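PDB 2RFQ: flavin-dependent monooxygenase, oxygenase subunit HsaA from Rhodococcus sp., which hydroxylates the phenolic ring of the cholesterol catabolite 3-HSA to the catechol 3,4-DHSA, using reduced FMN and molecular oxygen. Local coordinates for residues F169-R173 with E174-I178; R206-F210 with K211-N215. All blocks are in the same frame, centred on the assembly; numbering follows the deposited sequence. Where two conformers were deposited one is given.

Interaction 1 (F169-R173 with E174-I178). With 1PS (3-pyridinium-1-ylpropane-1-sulfonate), chain F.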
loop_
_atom_site.group_PDB
_atom_site.type_symbol
_atom_site.label_atom_id
_atom_site.label_comp_id
_atom_site.label_asym_id
_atom_site.label_seq_id
_atom_site.Cartn_x
_atom_site.Cartn_y
_atom_site.Cartn_z
ATOM N N PHE A 169 -27.707 -27.381 -14.040
ATOM C CA PHE A 169 -28.341 -28.694 -14.090
ATOM C C PHE A 169 -28.441 -29.241 -12.679
ATOM O O PHE A 169 -27.422 -29.377 -11.981
ATOM C CB PHE A 169 -27.497 -29.647 -14.941
ATOM C CG PHE A 169 -27.233 -29.146 -16.338
ATOM C CD1 PHE A 169 -28.199 -29.284 -17.342
ATOM C CD2 PHE A 169 -26.021 -28.536 -16.649
ATOM C CE1 PHE A 169 -27.939 -28.802 -18.620
ATOM C CE2 PHE A 169 -25.755 -28.064 -17.949
ATOM C CZ PHE A 169 -26.708 -28.202 -18.925
ATOM N N LEU A 170 -29.660 -29.579 -12.255
ATOM C CA LEU A 170 -29.877 -30.174 -10.931
ATOM C C LEU A 170 -29.856 -31.701 -11.090
ATOM O O LEU A 170 -30.687 -32.263 -11.816
ATOM C CB LEU A 170 -31.240 -29.729 -10.351
ATOM C CG LEU A 170 -31.747 -30.418 -9.068
ATOM C CD1 LEU A 170 -30.881 -30.110 -7.839
ATOM C CD2 LEU A 170 -33.239 -30.012 -8.818
ATOM N N ILE A 171 -28.895 -32.351 -10.437
ATOM C CA ILE A 171 -28.649 -33.781 -10.632
ATOM C C ILE A 171 -28.569 -34.493 -9.276
ATOM O O ILE A 171 -27.893 -33.986 -8.362
ATOM C CB ILE A 171 -27.330 -34.005 -11.424
ATOM C CG1 ILE A 171 -27.369 -33.199 -12.733
ATOM C CG2 ILE A 171 -27.107 -35.510 -11.681
ATOM C CD1 ILE A 171 -26.237 -33.505 -13.767
ATOM N N PRO A 172 -29.280 -35.634 -9.127
ATOM C CA PRO A 172 -29.188 -36.302 -7.838
ATOM C C PRO A 172 -27.911 -37.113 -7.707
ATOM O O PRO A 172 -27.335 -37.535 -8.708
ATOM C CB PRO A 172 -30.409 -37.231 -7.851
ATOM C CG PRO A 172 -30.524 -37.631 -9.327
ATOM C CD PRO A 172 -30.197 -36.341 -10.059
ATOM N N ARG A 173 -27.487 -37.366 -6.472
ATOM C CA ARG A 173 -26.222 -38.050 -6.243
ATOM C C ARG A 173 -26.135 -39.472 -6.807
ATOM O O ARG A 173 -25.043 -39.939 -7.093
ATOM C CB ARG A 173 -25.860 -38.014 -4.753
ATOM C CG ARG A 173 -24.452 -38.489 -4.454
ATOM C CD ARG A 173 -24.031 -37.924 -3.135
ATOM N NE ARG A 173 -22.778 -38.535 -2.717
ATOM C CZ ARG A 173 -22.165 -38.257 -1.574
ATOM N NH1 ARG A 173 -22.693 -37.346 -0.749
ATOM N NH2 ARG A 173 -21.017 -38.889 -1.268
ATOM N N GLU A 174 -27.267 -40.151 -6.991
ATOM C CA GLU A 174 -27.238 -41.492 -7.572
ATOM C C GLU A 174 -26.719 -41.438 -9.020
ATOM O O GLU A 174 -26.258 -42.448 -9.559
ATOM C CB GLU A 174 -28.625 -42.125 -7.517
ATOM C CG GLU A 174 -29.649 -41.398 -8.370
ATOM C CD GLU A 174 -31.076 -41.775 -8.059
ATOM O OE1 GLU A 174 -31.454 -41.809 -6.863
ATOM O OE2 GLU A 174 -31.836 -42.004 -9.022
ATOM N N ASP A 175 -26.762 -40.247 -9.623
ATOM C CA ASP A 175 -26.325 -40.040 -11.006
ATOM C C ASP A 175 -24.919 -39.481 -11.184
ATOM O O ASP A 175 -24.485 -39.225 -12.312
ATOM C CB ASP A 175 -27.331 -39.173 -11.777
ATOM C CG ASP A 175 -28.650 -39.883 -12.044
ATOM O OD1 ASP A 175 -28.681 -41.141 -12.033
ATOM O OD2 ASP A 175 -29.653 -39.165 -12.293
ATOM N N TYR A 176 -24.201 -39.265 -10.087
ATOM C CA TYR A 176 -22.817 -38.792 -10.229
ATOM C C TYR A 176 -21.863 -39.453 -9.265
ATOM O O TYR A 176 -22.293 -40.082 -8.306
ATOM C CB TYR A 176 -22.712 -37.264 -10.130
ATOM C CG TYR A 176 -23.210 -36.597 -8.867
ATOM C CD1 TYR A 176 -22.445 -36.571 -7.688
ATOM C CD2 TYR A 176 -24.427 -35.923 -8.876
ATOM C CE1 TYR A 176 -22.899 -35.900 -6.543
ATOM C CE2 TYR A 176 -24.898 -35.254 -7.743
ATOM C CZ TYR A 176 -24.135 -35.249 -6.578
ATOM O OH TYR A 176 -24.645 -34.587 -5.476
ATOM N N ARG A 177 -20.570 -39.305 -9.542
ATOM C CA ARG A 177 -19.506 -39.847 -8.693
ATOM C C ARG A 177 -18.668 -38.689 -8.159
ATOM O O ARG A 177 -18.413 -37.715 -8.875
ATOM C CB ARG A 177 -18.624 -40.783 -9.532
ATOM C CG ARG A 177 -17.571 -41.521 -8.757
ATOM C CD ARG A 177 -16.661 -42.336 -9.697
ATOM N NE ARG A 177 -15.637 -41.533 -10.373
ATOM C CZ ARG A 177 -15.549 -41.360 -11.687
ATOM N NH1 ARG A 177 -16.425 -41.941 -12.501
ATOM N NH2 ARG A 177 -14.559 -40.629 -12.198
ATOM N N ILE A 178 -18.251 -38.790 -6.904
ATOM C CA ILE A 178 -17.368 -37.779 -6.334
ATOM C C ILE A 178 -15.958 -38.355 -6.291
ATOM O O ILE A 178 -15.746 -39.441 -5.709
ATOM C CB ILE A 178 -17.824 -37.354 -4.912
ATOM C CG1 ILE A 178 -19.167 -36.602 -4.967
ATOM C CG2 ILE A 178 -16.772 -36.480 -4.265
ATOM C CD1 ILE A 178 -19.829 -36.349 -3.593
HETATM S S1 1PS F . -20.308 -41.017 -4.366
HETATM O O1 1PS F . -19.248 -41.011 -5.408
HETATM O O2 1PS F . -19.786 -40.445 -3.098
HETATM O O3 1PS F . -21.545 -40.277 -4.772
#
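Arg173 and Tyr176 meet across the turn that carries the chain from strand 162-172 to strand 177-179. The CA of Arg173 sits over one face of the tyrosine ring, 3.6 Å from its centroid, a CH-pi contact, while CG rests on ring atom CE1. Tyr176 reaches this place with its ring carbon CG between the backbone N and the carbonyl carbon (chi1 59°), which brings the ring back against the backbone of Arg173; its CE2 edge then lies 3.3 Å from Ile171 O, and CD2 touches the CG2 methyl of Ile171. Two backbone bonds close the turn, Asp175 N to Pro172 O at 2.9 Å and Tyr176 N to Arg173 O at 3.2 Å.

Beyond the ring, Arg173 CG stands opposite the backbone N (chi1 -170°) and the chain is extended from there to NE, delivering the guanidinium to the sulfonate of a bound 3-pyridinium-1-ylpropane-1-sulfonate. NE bonds to O3 at 3.0 Å and NH2 to O2 at 2.7 Å, a nearly straight two-pronged grip in which the sulfonate lies at the guanidinium edge. The third oxygen, O1, takes Ile178 N at 2.9 Å. CD1 of Ile178 covers one guanidinium face, and Asp146 and Ala148 hold the NH2 and NH1 ends. A leucine in place of Arg173 would probably cost the sulfonate two of these three bonds and leave Asp146 without its cationic mate. With a guanidinium and a backbone N-H directed at one group, the chemistry is that of an anion site at a strand-to-strand turn.

Interaction 2 (R206-F210 with K211-N215); sequences RVLSF and KAMSN
A strand-to-helix junction, with Ser209 as N-cap of the short helix 210-214, brings Ser209 and Lys211 together. Ser209 OG accepts a weak capping bond from Lys211 N at 3.1 Å, bent to 128° at the hydrogen. The hydroxyl stands anti to its own backbone N (chi1 170°), beside the carbonyl carbon, which turns it to the first turn of the helix; its stronger partner is Asp165, through OD1. The carbonyls then take over: Met213 N bonds to Ser209 O at 3.2 Å and Ser214 N to Phe210 O at 3.0 Å. Phe210 O also receives a water that bridges to Ser214 OG.

The apolar part centres on Met213, a selenomethionine in this crystal. Its CG lies beside the backbone N (chi1 -73°); the side chains of Met213 and Phe210 run alongside each other in the same direction, and a bend at chi3 brings CE toward the Phe210 ring. SE approaches that ring obliquely, 4.6 Å from the centroid, and comes within 3.7 Å of CD1 in a Met-aromatic contact. From the strand, Leu208 crosses Met213 at about a right angle and sets CD2 3.7 Å from SE. The selenium is thus packed between leucine methyl and aromatic ring, with Trp94 and His95 of helix 80-96 also meeting Met213. The Phe210 ring also meets Trp233, and its side chain lies about 4 Å from that of Tyr120, which probably binds FMN. A serine N-cap succeeded by i to i+4 backbone bonds is characteristic of the N-terminus of an alpha helix; the i to i+3 Met-aromatic pair is this protein's own packing on that first turn.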
loop_
_atom_site.group_PDB
_atom_site.type_symbol
_atom_site.label_atom_id
_atom_site.label_comp_id
_atom_site.label_asym_id
_atom_site.label_seq_id
_atom_site.Cartn_x
_atom_site.Cartn_y
_atom_site.Cartn_z
ATOM N N ARG A 206 -35.683 -29.801 -14.258
ATOM C CA ARG A 206 -34.534 -29.741 -13.349
ATOM C C ARG A 206 -33.382 -28.884 -13.904
ATOM O O ARG A 206 -32.238 -28.987 -13.451
ATOM C CB ARG A 206 -34.047 -31.158 -13.047
ATOM C CG ARG A 206 -35.003 -31.950 -12.167
ATOM C CD ARG A 206 -34.301 -33.214 -11.702
ATOM N NE ARG A 206 -35.232 -34.164 -11.094
ATOM C CZ ARG A 206 -34.988 -35.469 -11.014
ATOM N NH1 ARG A 206 -33.855 -35.970 -11.508
ATOM N NH2 ARG A 206 -35.874 -36.282 -10.445
ATOM N N VAL A 207 -33.693 -28.008 -14.857
ATOM C CA VAL A 207 -32.670 -27.129 -15.433
ATOM C C VAL A 207 -33.144 -25.679 -15.398
ATOM O O VAL A 207 -34.283 -25.388 -15.760
ATOM C CB VAL A 207 -32.327 -27.565 -16.883
ATOM C CG1 VAL A 207 -31.283 -26.627 -17.499
ATOM C CG2 VAL A 207 -31.826 -28.991 -16.871
ATOM N N LEU A 208 -32.278 -24.776 -14.931
ATOM C CA LEU A 208 -32.676 -23.374 -14.781
ATOM C C LEU A 208 -31.661 -22.435 -15.408
ATOM O O LEU A 208 -30.485 -22.474 -15.062
ATOM C CB LEU A 208 -32.826 -23.017 -13.301
ATOM C CG LEU A 208 -33.207 -21.561 -12.978
ATOM C CD1 LEU A 208 -34.560 -21.165 -13.549
ATOM C CD2 LEU A 208 -33.215 -21.356 -11.466
ATOM N N SER A 209 -32.130 -21.579 -16.316
ATOM C CA SER A 209 -31.251 -20.634 -16.979
ATOM C C SER A 209 -30.946 -19.429 -16.075
ATOM O O SER A 209 -31.840 -18.883 -15.450
ATOM C CB SER A 209 -31.922 -20.131 -18.262
ATOM O OG SER A 209 -31.170 -19.046 -18.783
ATOM N N PHE A 210 -29.689 -19.015 -16.010
ATOM C CA PHE A 210 -29.372 -17.775 -15.304
ATOM C C PHE A 210 -30.046 -16.538 -15.928
ATOM O O PHE A 210 -30.370 -15.583 -15.211
ATOM C CB PHE A 210 -27.871 -17.585 -15.207
ATOM C CG PHE A 210 -27.223 -18.518 -14.239
ATOM C CD1 PHE A 210 -27.268 -18.264 -12.864
ATOM C CD2 PHE A 210 -26.610 -19.676 -14.694
ATOM C CE1 PHE A 210 -26.658 -19.138 -11.954
ATOM C CE2 PHE A 210 -26.003 -20.562 -13.792
ATOM C CZ PHE A 210 -26.031 -20.284 -12.424
ATOM N N LYS A 211 -30.274 -16.556 -17.244
ATOM C CA LYS A 211 -31.009 -15.461 -17.903
ATOM C C LYS A 211 -32.450 -15.361 -17.404
ATOM O O LYS A 211 -32.958 -14.258 -17.196
ATOM C CB LYS A 211 -30.965 -15.613 -19.438
ATOM C CG LYS A 211 -31.425 -14.373 -20.217
ATOM C CD LYS A 211 -30.566 -13.149 -19.855
ATOM C CE LYS A 211 -30.793 -11.976 -20.808
ATOM N NZ LYS A 211 -30.216 -10.709 -20.242
ATOM N N ALA A 212 -33.107 -16.507 -17.213
ATOM C CA ALA A 212 -34.476 -16.552 -16.670
ATOM C C ALA A 212 -34.490 -15.967 -15.271
ATOM O O ALA A 212 -35.425 -15.266 -14.884
ATOM C CB ALA A 212 -34.999 -17.972 -16.636
HETATM N N MSE A 213 -33.452 -16.273 -14.504
HETATM C CA MSE A 213 -33.339 -15.712 -13.171
HETATM C C MSE A 213 -33.250 -14.195 -13.234
HETATM O O MSE A 213 -34.014 -13.494 -12.552
HETATM C CB MSE A 213 -32.138 -16.306 -12.440
HETATM C CG MSE A 213 -32.383 -17.729 -12.017
HETATM SE SE MSE A 213 -30.721 -18.610 -11.459
HETATM C CE MSE A 213 -30.025 -17.230 -10.199
ATOM N N SER A 214 -32.352 -13.691 -14.076
ATOM C CA SER A 214 -32.120 -12.250 -14.194
ATOM C C SER A 214 -33.341 -11.524 -14.762
ATOM O O SER A 214 -33.575 -10.353 -14.466
ATOM C CB SER A 214 -30.880 -11.980 -15.045
ATOM O OG SER A 214 -29.762 -12.654 -14.507
ATOM N N ASN A 215 -34.125 -12.240 -15.572
ATOM C CA ASN A 215 -35.364 -11.705 -16.158
ATOM C C ASN A 215 -36.563 -11.742 -15.202
ATOM O O ASN A 215 -37.678 -11.373 -15.586
ATOM C CB ASN A 215 -35.735 -12.484 -17.433
ATOM C CG ASN A 215 -34.863 -12.117 -18.630
ATOM O OD1 ASN A 215 -34.160 -11.102 -18.629
ATOM N ND2 ASN A 215 -34.904 -12.957 -19.660
HETATM O O HOH W 1 -29.070 -14.738 -12.806
#

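How the interactions relate
Interactions 1 and 2 lie with their centres about 20 Å apart and follow one another in series along the chain. Both belong to the same mixed sheet, in which strands 162-172 and 207-209 run antiparallel as neighbours. The two residue ranges meet directly: Leu170 N lies 2.9 Å from Arg206 O, a probable hydrogen bond, and Phe169 CD1 packs against Val207 CG2. Interaction 1 is at the turn where strand 162-172 ends, whereas 206-215 leaves the sheet for helix 210-214, near helix 80-96. In this acyl-CoA dehydrogenase-like chain, they thus mark two exits from adjoining strands, one at a bound sulfonate and the other close to the probable FMN-binding residue Tyr120.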